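Local coordinates for protein N-acetylgalactosaminyltransferase 7 (Homo sapiens, PDB 6IWR) that is a glycosyltransferase-family protein that joins a GT-A-type domain to a ricin-type beta-trefoil lectin domain, at residues Gly294-Ser299 and Trp452-Ile457. Residues are numbered along the deposited sequence; the frame is centred on the assembly and turned at random.
Sequences GAWDWS and WFMEEI
Trp296 meets Phe453 edge against edge: CH2 of the indole lies 3.4 Å from CE2 of the phenyl ring. The two planes are only 7° apart, yet the centroids of the Trp296 six-membered ring and the Phe453 ring are 6.0 Å apart with no overlap of faces, which excludes a face-to-face stack. A chi1 of 175° swings the phenyl ring of Phe453 away from its own backbone N and out toward Trp296, and the two side chains approach from opposite directions. On the next residue of the helix, Met454 bends at chi2 and chi3, bringing SD to 3.8 Å from CH2 of Trp298. The sulfur stands 5.2 Å from the centroid of the Trp298 six-membered ring and 84° off its normal, an edge-on Met-aromatic contact. Trp298 NE1 donates a hydrogen bond to the backbone O of Tyr465, and Tyr361 packs edge-to-face with Trp296. Just after strand 292-296, Asp297 OD1 receives Ser299 N at 2.9 Å in an Asx turn, within the hairpin that strand 302-306 completes. Trp296, Trp298, Phe453 and Met454 are all buried, and the arrangement is an aromatic-methionine cluster joining that hairpin end to helix 450-457.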
ATOM      1  N   GLY A 294       6.077 -19.959  18.510  1.00 25.58           N
ATOM      2  CA  GLY A 294       6.632 -18.664  18.135  1.00 25.47           C
ATOM      3  C   GLY A 294       8.110 -18.764  17.781  1.00 33.54           C
ATOM      4  O   GLY A 294       8.873 -19.504  18.412  1.00 33.01           O
ATOM      5  N   ALA A 295       8.508 -17.982  16.784  1.00 30.02           N
ATOM      6  CA  ALA A 295       9.835 -18.069  16.201  1.00 27.87           C
ATOM      7  C   ALA A 295      10.217 -16.685  15.674  1.00 30.39           C
ATOM      8  O   ALA A 295       9.571 -15.680  15.991  1.00 27.47           O
ATOM      9  CB  ALA A 295       9.864 -19.156  15.115  1.00 27.70           C
ATOM     10  N   TRP A 296      11.264 -16.641  14.852  1.00 30.50           N
ATOM     11  CA  TRP A 296      11.791 -15.402  14.306  1.00 26.64           C
ATOM     12  C   TRP A 296      12.713 -15.765  13.155  1.00 27.55           C
ATOM     13  O   TRP A 296      13.204 -16.889  13.077  1.00 31.84           O
ATOM     14  CB  TRP A 296      12.548 -14.610  15.374  1.00 26.78           C
ATOM     15  CG  TRP A 296      13.658 -15.410  15.946  1.00 31.30           C
ATOM     16  CD1 TRP A 296      14.925 -15.512  15.454  1.00 30.44           C
ATOM     17  CD2 TRP A 296      13.604 -16.260  17.100  1.00 30.15           C
ATOM     18  NE1 TRP A 296      15.670 -16.366  16.229  1.00 27.93           N
ATOM     19  CE2 TRP A 296      14.887 -16.842  17.249  1.00 29.41           C
ATOM     20  CE3 TRP A 296      12.602 -16.580  18.021  1.00 29.24           C
ATOM     21  CZ2 TRP A 296      15.193 -17.735  18.279  1.00 25.97           C
ATOM     22  CZ3 TRP A 296      12.903 -17.462  19.049  1.00 27.48           C
ATOM     23  CH2 TRP A 296      14.195 -18.028  19.170  1.00 31.80           C
ATOM     24  N   ASP A 297      12.929 -14.810  12.253  1.00 31.27           N
ATOM     25  CA  ASP A 297      14.000 -14.898  11.268  1.00 29.83           C
ATOM     26  C   ASP A 297      15.204 -14.132  11.824  1.00 28.24           C
ATOM     27  O   ASP A 297      15.139 -13.554  12.911  1.00 26.01           O
ATOM     28  CB  ASP A 297      13.517 -14.398   9.894  1.00 26.32           C
ATOM     29  CG  ASP A 297      13.318 -12.875   9.833  1.00 30.11           C
ATOM     30  OD1 ASP A 297      13.882 -12.143  10.678  1.00 29.64           O
ATOM     31  OD2 ASP A 297      12.593 -12.399   8.915  1.00 36.51           O
ATOM     32  N   TRP A 298      16.305 -14.087  11.083  1.00 29.53           N
ATOM     33  CA  TRP A 298      17.550 -13.564  11.636  1.00 29.90           C
ATOM     34  C   TRP A 298      17.676 -12.044  11.543  1.00 29.47           C
ATOM     35  O   TRP A 298      18.701 -11.487  11.966  1.00 29.83           O
ATOM     36  CB  TRP A 298      18.716 -14.295  10.975  1.00 25.01           C
ATOM     37  CG  TRP A 298      18.496 -15.732  11.250  1.00 28.98           C
ATOM     38  CD1 TRP A 298      18.027 -16.687  10.386  1.00 31.90           C
ATOM     39  CD2 TRP A 298      18.612 -16.371  12.523  1.00 26.64           C
ATOM     40  NE1 TRP A 298      17.889 -17.893  11.041  1.00 25.96           N
ATOM     41  CE2 TRP A 298      18.239 -17.720  12.353  1.00 21.68           C
ATOM     42  CE3 TRP A 298      19.001 -15.930  13.797  1.00 28.03           C
ATOM     43  CZ2 TRP A 298      18.251 -18.624  13.392  1.00 28.45           C
ATOM     44  CZ3 TRP A 298      19.029 -16.840  14.834  1.00 24.06           C
ATOM     45  CH2 TRP A 298      18.644 -18.167  14.630  1.00 28.66           C
ATOM     46  N   SER A 299      16.656 -11.366  11.026  1.00 25.93           N
ATOM     47  CA  SER A 299      16.471  -9.941  11.269  1.00 35.84           C
ATOM     48  C   SER A 299      15.656  -9.691  12.527  1.00 32.24           C
ATOM     49  O   SER A 299      15.460  -8.529  12.916  1.00 36.11           O
ATOM     50  CB  SER A 299      15.796  -9.271  10.073  1.00 30.63           C
ATOM     51  OG  SER A 299      14.899 -10.168   9.462  1.00 39.40           O
ATOM     52  N   TRP A 452      23.005 -23.672  23.188  1.00 35.98           N
ATOM     53  CA  TRP A 452      22.094 -24.657  23.777  1.00 32.75           C
ATOM     54  C   TRP A 452      20.660 -24.365  23.369  1.00 26.65           C
ATOM     55  O   TRP A 452      19.947 -25.237  22.862  1.00 31.13           O
ATOM     56  CB  TRP A 452      22.226 -24.673  25.302  1.00 31.66           C
ATOM     57  CG  TRP A 452      21.126 -25.422  26.002  1.00 30.71           C
ATOM     58  CD1 TRP A 452      21.106 -26.756  26.349  1.00 30.83           C
ATOM     59  CD2 TRP A 452      19.883 -24.877  26.445  1.00 29.97           C
ATOM     60  NE1 TRP A 452      19.922 -27.063  26.974  1.00 29.51           N
ATOM     61  CE2 TRP A 452      19.148 -25.930  27.032  1.00 31.28           C
ATOM     62  CE3 TRP A 452      19.301 -23.608  26.366  1.00 30.48           C
ATOM     63  CZ2 TRP A 452      17.863 -25.741  27.553  1.00 27.51           C
ATOM     64  CZ3 TRP A 452      18.031 -23.423  26.891  1.00 29.27           C
ATOM     65  CH2 TRP A 452      17.328 -24.482  27.482  1.00 28.04           C
ATOM     66  N   PHE A 453      20.230 -23.130  23.571  1.00 26.55           N
ATOM     67  CA  PHE A 453      18.853 -22.763  23.265  1.00 28.01           C
ATOM     68  C   PHE A 453      18.480 -23.141  21.834  1.00 30.10           C
ATOM     69  O   PHE A 453      17.423 -23.737  21.600  1.00 31.07           O
ATOM     70  CB  PHE A 453      18.674 -21.270  23.512  1.00 26.79           C
ATOM     71  CG  PHE A 453      17.335 -20.739  23.133  1.00 25.62           C
ATOM     72  CD1 PHE A 453      16.202 -21.084  23.863  1.00 23.24           C
ATOM     73  CD2 PHE A 453      17.211 -19.852  22.063  1.00 27.27           C
ATOM     74  CE1 PHE A 453      14.966 -20.550  23.529  1.00 24.83           C
ATOM     75  CE2 PHE A 453      15.975 -19.325  21.709  1.00 27.92           C
ATOM     76  CZ  PHE A 453      14.848 -19.669  22.444  1.00 27.89           C
ATOM     77  N   MET A 454      19.348 -22.825  20.864  1.00 27.96           N
ATOM     78  CA  MET A 454      19.016 -23.078  19.467  1.00 27.98           C
ATOM     79  C   MET A 454      18.982 -24.566  19.148  1.00 30.66           C
ATOM     80  O   MET A 454      18.305 -24.992  18.203  1.00 27.70           O
ATOM     81  CB  MET A 454      20.013 -22.376  18.551  1.00 25.80           C
ATOM     82  CG  MET A 454      19.703 -20.913  18.217  1.00 27.32           C
ATOM     83  SD  MET A 454      18.092 -20.710  17.424  1.00 32.90           S
ATOM     84  CE  MET A 454      17.327 -19.985  18.859  1.00 32.96           C
ATOM     85  N   GLU A 455      19.699 -25.371  19.913  1.00 27.95           N
ATOM     86  CA  GLU A 455      19.848 -26.770  19.561  1.00 31.53           C
ATOM     87  C   GLU A 455      18.913 -27.687  20.341  1.00 33.15           C
ATOM     88  O   GLU A 455      18.579 -28.771  19.849  1.00 33.18           O
ATOM     89  CB  GLU A 455      21.317 -27.177  19.745  1.00 30.23           C
ATOM     90  CG  GLU A 455      22.206 -26.517  18.671  1.00 36.59           C
ATOM     91  CD  GLU A 455      23.680 -26.892  18.775  1.00 35.54           C
ATOM     92  OE1 GLU A 455      24.073 -27.536  19.763  1.00 40.76           O
ATOM     93  OE2 GLU A 455      24.452 -26.544  17.864  1.00 37.75           O
ATOM     94  N   GLU A 456      18.454 -27.251  21.514  1.00 31.72           N
ATOM     95  CA  GLU A 456      17.595 -28.035  22.391  1.00 30.69           C
ATOM     96  C   GLU A 456      16.139 -27.581  22.353  1.00 30.93           C
ATOM     97  O   GLU A 456      15.234 -28.415  22.226  1.00 28.75           O
ATOM     98  CB  GLU A 456      18.134 -27.965  23.827  1.00 29.45           C
ATOM     99  CG  GLU A 456      17.302 -28.713  24.852  1.00 28.81           C
ATOM    100  CD  GLU A 456      17.121 -30.167  24.492  1.00 35.56           C
ATOM    101  OE1 GLU A 456      16.021 -30.713  24.756  1.00 48.33           O
ATOM    102  OE2 GLU A 456      18.074 -30.748  23.937  1.00 29.39           O
ATOM    103  N   ILE A 457      15.866 -26.284  22.476  1.00 23.28           N
ATOM    104  CA  ILE A 457      14.477 -25.874  22.548  1.00 30.70           C
ATOM    105  C   ILE A 457      13.968 -25.168  21.273  1.00 30.57           C
ATOM    106  O   ILE A 457      12.761 -25.239  20.997  1.00 33.69           O
ATOM    107  CB  ILE A 457      14.193 -25.040  23.824  1.00 30.73           C
ATOM    108  CG1 ILE A 457      14.325 -23.565  23.567  1.00 29.93           C
ATOM    109  CG2 ILE A 457      15.039 -25.495  25.044  1.00 25.77           C
ATOM    110  CD1 ILE A 457      12.967 -22.921  23.435  1.00 30.54           C
TER